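Side-chain contact in beta-lactamase (Klebsiella pneumoniae, PDB 6HUH), which probably hydrolyses beta-lactam antibiotics to substituted beta-amino acids, as a class D beta-lactamase that confers antibiotic resistance: residues 185-190 / 248-253. Residues are numbered along the deposited sequence; the frame is centred on the assembly and turned at random.
Sequences RQPDID and RAREEV
Gln186 and Arg250 mark the closest backbone approach between the weakly bonded strand 185-189 and the C-terminal helix, yet their CA atoms stay 10.1 Å apart, so side chains alone bridge the gap. Arg250 does most of the reaching: CG lies anti to the backbone N (chi1 -175°), and the chain runs extended until a bend at chi3 carries the guanidinium toward the strand. There Arg250 NH1 comes within 2.8 Å of Gln186 OE1. The N-H angle is too poor for a hydrogen bond, so the pair counts as a close polar approach; the amide and guanidinium planes are 53° apart. Pro187 adds its ring at the guanidinium edge, with CD 4.0 Å from Arg250 NH1. Within the strand, Arg185 turns to Asp188 instead: NH1 and NH2 both grip OD1 of that aspartate, NH1 at 2.8 Å in a salt bridge. Only 103 Å² is buried, consistent with a surface contact. In the penicillin-binding transpeptidase fold of class D beta-lactamases, it joins strand 185-189, outermost of the sheet within this chain, to helix 245-264 across the sheet face, where Gln186 and Arg250 both touch Phe219 of strand 215-225, while Gln71 of the second subunit packs on Pro187.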
ATOM      1  N   ARG A 185       8.719   1.476  -3.734  1.00 29.41           N
ATOM      2  CA  ARG A 185       9.417   0.729  -2.680  1.00 29.90           C
ATOM      3  C   ARG A 185       8.997  -0.738  -2.608  1.00 34.74           C
ATOM      4  O   ARG A 185       7.816  -1.062  -2.714  1.00 35.28           O
ATOM      5  CB  ARG A 185       9.244   1.428  -1.333  1.00 29.39           C
ATOM      6  CG  ARG A 185      10.117   0.879  -0.217  1.00 35.11           C
ATOM      7  CD  ARG A 185      11.248   1.822   0.161  1.00 31.33           C
ATOM      8  NE  ARG A 185      11.628   1.664   1.567  1.00 21.89           N
ATOM      9  CZ  ARG A 185      12.386   0.680   2.036  1.00 44.82           C
ATOM     10  NH1 ARG A 185      12.863  -0.255   1.214  1.00 37.80           N
ATOM     11  NH2 ARG A 185      12.659   0.607   3.332  1.00 33.60           N
ATOM     12  N   GLN A 186       9.990  -1.607  -2.407  1.00 30.97           N
ATOM     13  CA  GLN A 186       9.930  -3.069  -2.338  1.00 30.22           C
ATOM     14  C   GLN A 186      10.482  -3.580  -0.967  1.00 35.41           C
ATOM     15  O   GLN A 186      11.108  -2.793  -0.230  1.00 33.58           O
ATOM     16  CB  GLN A 186      10.800  -3.640  -3.486  1.00 30.09           C
ATOM     17  CG  GLN A 186      10.314  -3.343  -4.902  1.00 24.43           C
ATOM     18  CD  GLN A 186       9.123  -4.187  -5.286  1.00 40.94           C
ATOM     19  OE1 GLN A 186       9.016  -5.360  -4.908  1.00 32.84           O
ATOM     20  NE2 GLN A 186       8.186  -3.596  -6.033  1.00 29.81           N
ATOM     21  N   PRO A 187      10.309  -4.891  -0.613  1.00 35.10           N
ATOM     22  CA  PRO A 187      10.873  -5.379   0.657  1.00 37.68           C
ATOM     23  C   PRO A 187      12.389  -5.240   0.681  1.00 44.24           C
ATOM     24  O   PRO A 187      13.056  -5.405  -0.351  1.00 42.09           O
ATOM     25  CB  PRO A 187      10.449  -6.857   0.711  1.00 39.58           C
ATOM     26  CG  PRO A 187       9.326  -6.978  -0.237  1.00 42.04           C
ATOM     27  CD  PRO A 187       9.608  -5.981  -1.322  1.00 36.13           C
ATOM     28  N   ASP A 188      12.916  -4.942   1.874  1.00 43.99           N
ATOM     29  CA  ASP A 188      14.328  -4.745   2.167  1.00 45.05           C
ATOM     30  C   ASP A 188      15.170  -6.021   1.982  1.00 51.40           C
ATOM     31  O   ASP A 188      14.641  -7.132   1.837  1.00 51.58           O
ATOM     32  CB  ASP A 188      14.457  -4.288   3.635  1.00 48.83           C
ATOM     33  CG  ASP A 188      14.451  -2.788   3.890  1.00 56.98           C
ATOM     34  OD1 ASP A 188      13.658  -2.069   3.226  1.00 55.16           O
ATOM     35  OD2 ASP A 188      15.175  -2.342   4.821  1.00 61.38           O
ATOM     36  N   ILE A 189      16.500  -5.826   1.983  1.00 48.53           N
ATOM     37  CA  ILE A 189      17.576  -6.812   2.012  1.00 49.02           C
ATOM     38  C   ILE A 189      18.547  -6.170   3.035  1.00 54.42           C
ATOM     39  O   ILE A 189      19.037  -5.078   2.772  1.00 53.07           O
ATOM     40  CB  ILE A 189      18.202  -7.079   0.604  1.00 50.48           C
ATOM     41  CG1 ILE A 189      17.166  -7.719  -0.354  1.00 48.96           C
ATOM     42  CG2 ILE A 189      19.448  -7.978   0.728  1.00 52.52           C
ATOM     43  CD1 ILE A 189      17.562  -7.778  -1.805  1.00 51.42           C
ATOM     44  N   ASP A 190      18.743  -6.785   4.225  1.00 54.25           N
ATOM     45  CA  ASP A 190      19.554  -6.213   5.325  1.00 57.22           C
ATOM     46  C   ASP A 190      19.207  -4.704   5.537  1.00 60.33           C
ATOM     47  O   ASP A 190      18.042  -4.381   5.803  1.00 59.60           O
ATOM     48  CB  ASP A 190      21.081  -6.480   5.166  1.00 60.58           C
ATOM     49  CG  ASP A 190      21.911  -6.370   6.457  1.00 78.48           C
ATOM     50  OD1 ASP A 190      22.006  -5.248   7.014  1.00 81.17           O
ATOM     51  OD2 ASP A 190      22.519  -7.398   6.874  1.00 83.67           O
ATOM     52  N   ARG A 248       8.691 -13.865 -12.299  1.00 31.81           N
ATOM     53  CA  ARG A 248       9.837 -14.753 -12.383  1.00 31.28           C
ATOM     54  C   ARG A 248      11.086 -13.853 -12.438  1.00 35.06           C
ATOM     55  O   ARG A 248      12.179 -14.274 -12.054  1.00 35.69           O
ATOM     56  CB  ARG A 248       9.740 -15.612 -13.655  1.00 28.88           C
ATOM     57  CG  ARG A 248      10.445 -16.930 -13.536  1.00 48.29           C
ATOM     58  CD  ARG A 248      10.552 -17.663 -14.870  1.00 76.58           C
ATOM     59  NE  ARG A 248       9.336 -18.394 -15.257  1.00 93.96           N
ATOM     60  CZ  ARG A 248       8.997 -19.600 -14.806  1.00108.88           C
ATOM     61  NH1 ARG A 248       9.784 -20.244 -13.950  1.00101.04           N
ATOM     62  NH2 ARG A 248       7.890 -20.189 -15.237  1.00 89.48           N
ATOM     63  N   ALA A 249      10.917 -12.610 -12.918  1.00 30.25           N
ATOM     64  CA  ALA A 249      11.995 -11.622 -13.017  1.00 28.44           C
ATOM     65  C   ALA A 249      12.308 -11.069 -11.625  1.00 30.86           C
ATOM     66  O   ALA A 249      13.467 -11.121 -11.210  1.00 28.68           O
ATOM     67  CB  ALA A 249      11.602 -10.504 -13.989  1.00 28.04           C
ATOM     68  N   ARG A 250      11.251 -10.613 -10.887  1.00 29.20           N
ATOM     69  CA  ARG A 250      11.290 -10.059  -9.529  1.00 29.72           C
ATOM     70  C   ARG A 250      11.920 -11.038  -8.541  1.00 33.99           C
ATOM     71  O   ARG A 250      12.722 -10.653  -7.693  1.00 31.26           O
ATOM     72  CB  ARG A 250       9.866  -9.683  -9.091  1.00 33.18           C
ATOM     73  CG  ARG A 250       9.782  -8.979  -7.729  1.00 47.97           C
ATOM     74  CD  ARG A 250       8.371  -8.489  -7.395  1.00 62.38           C
ATOM     75  NE  ARG A 250       7.746  -9.172  -6.252  1.00 76.88           N
ATOM     76  CZ  ARG A 250       8.062  -8.972  -4.974  1.00100.02           C
ATOM     77  NH1 ARG A 250       9.020  -8.117  -4.644  1.00 92.65           N
ATOM     78  NH2 ARG A 250       7.438  -9.646  -4.017  1.00 91.11           N
ATOM     79  N   GLU A 251      11.545 -12.309  -8.679  1.00 34.41           N
ATOM     80  CA  GLU A 251      12.015 -13.446  -7.900  1.00 36.46           C
ATOM     81  C   GLU A 251      13.539 -13.618  -8.082  1.00 42.87           C
ATOM     82  O   GLU A 251      14.268 -13.668  -7.091  1.00 42.73           O
ATOM     83  CB  GLU A 251      11.248 -14.681  -8.375  1.00 38.43           C
ATOM     84  CG  GLU A 251      11.433 -15.952  -7.582  1.00 53.71           C
ATOM     85  CD  GLU A 251      10.583 -17.070  -8.158  1.00 76.93           C
ATOM     86  OE1 GLU A 251       9.470 -17.292  -7.626  1.00 88.33           O
ATOM     87  OE2 GLU A 251      10.985 -17.660  -9.191  1.00 50.12           O
ATOM     88  N   GLU A 252      14.003 -13.659  -9.354  1.00 41.66           N
ATOM     89  CA  GLU A 252      15.402 -13.856  -9.761  1.00 42.82           C
ATOM     90  C   GLU A 252      16.323 -12.704  -9.349  1.00 46.71           C
ATOM     91  O   GLU A 252      17.515 -12.926  -9.108  1.00 47.16           O
ATOM     92  CB  GLU A 252      15.510 -14.151 -11.273  1.00 43.67           C
ATOM     93  CG  GLU A 252      15.186 -15.591 -11.640  1.00 55.63           C
ATOM     94  CD  GLU A 252      14.770 -15.824 -13.086  1.00 84.31           C
ATOM     95  OE1 GLU A 252      13.783 -16.567 -13.307  1.00 74.12           O
ATOM     96  OE2 GLU A 252      15.434 -15.280 -13.999  1.00 83.89           O
ATOM     97  N   VAL A 253      15.771 -11.491  -9.260  1.00 41.99           N
ATOM     98  CA  VAL A 253      16.527 -10.314  -8.839  1.00 41.84           C
ATOM     99  C   VAL A 253      16.788 -10.406  -7.335  1.00 47.18           C
ATOM    100  O   VAL A 253      17.927 -10.247  -6.902  1.00 46.84           O
ATOM    101  CB  VAL A 253      15.809  -9.013  -9.256  1.00 44.97           C
ATOM    102  CG1 VAL A 253      16.320  -7.814  -8.476  1.00 45.13           C
ATOM    103  CG2 VAL A 253      15.959  -8.772 -10.751  1.00 44.03           C
TER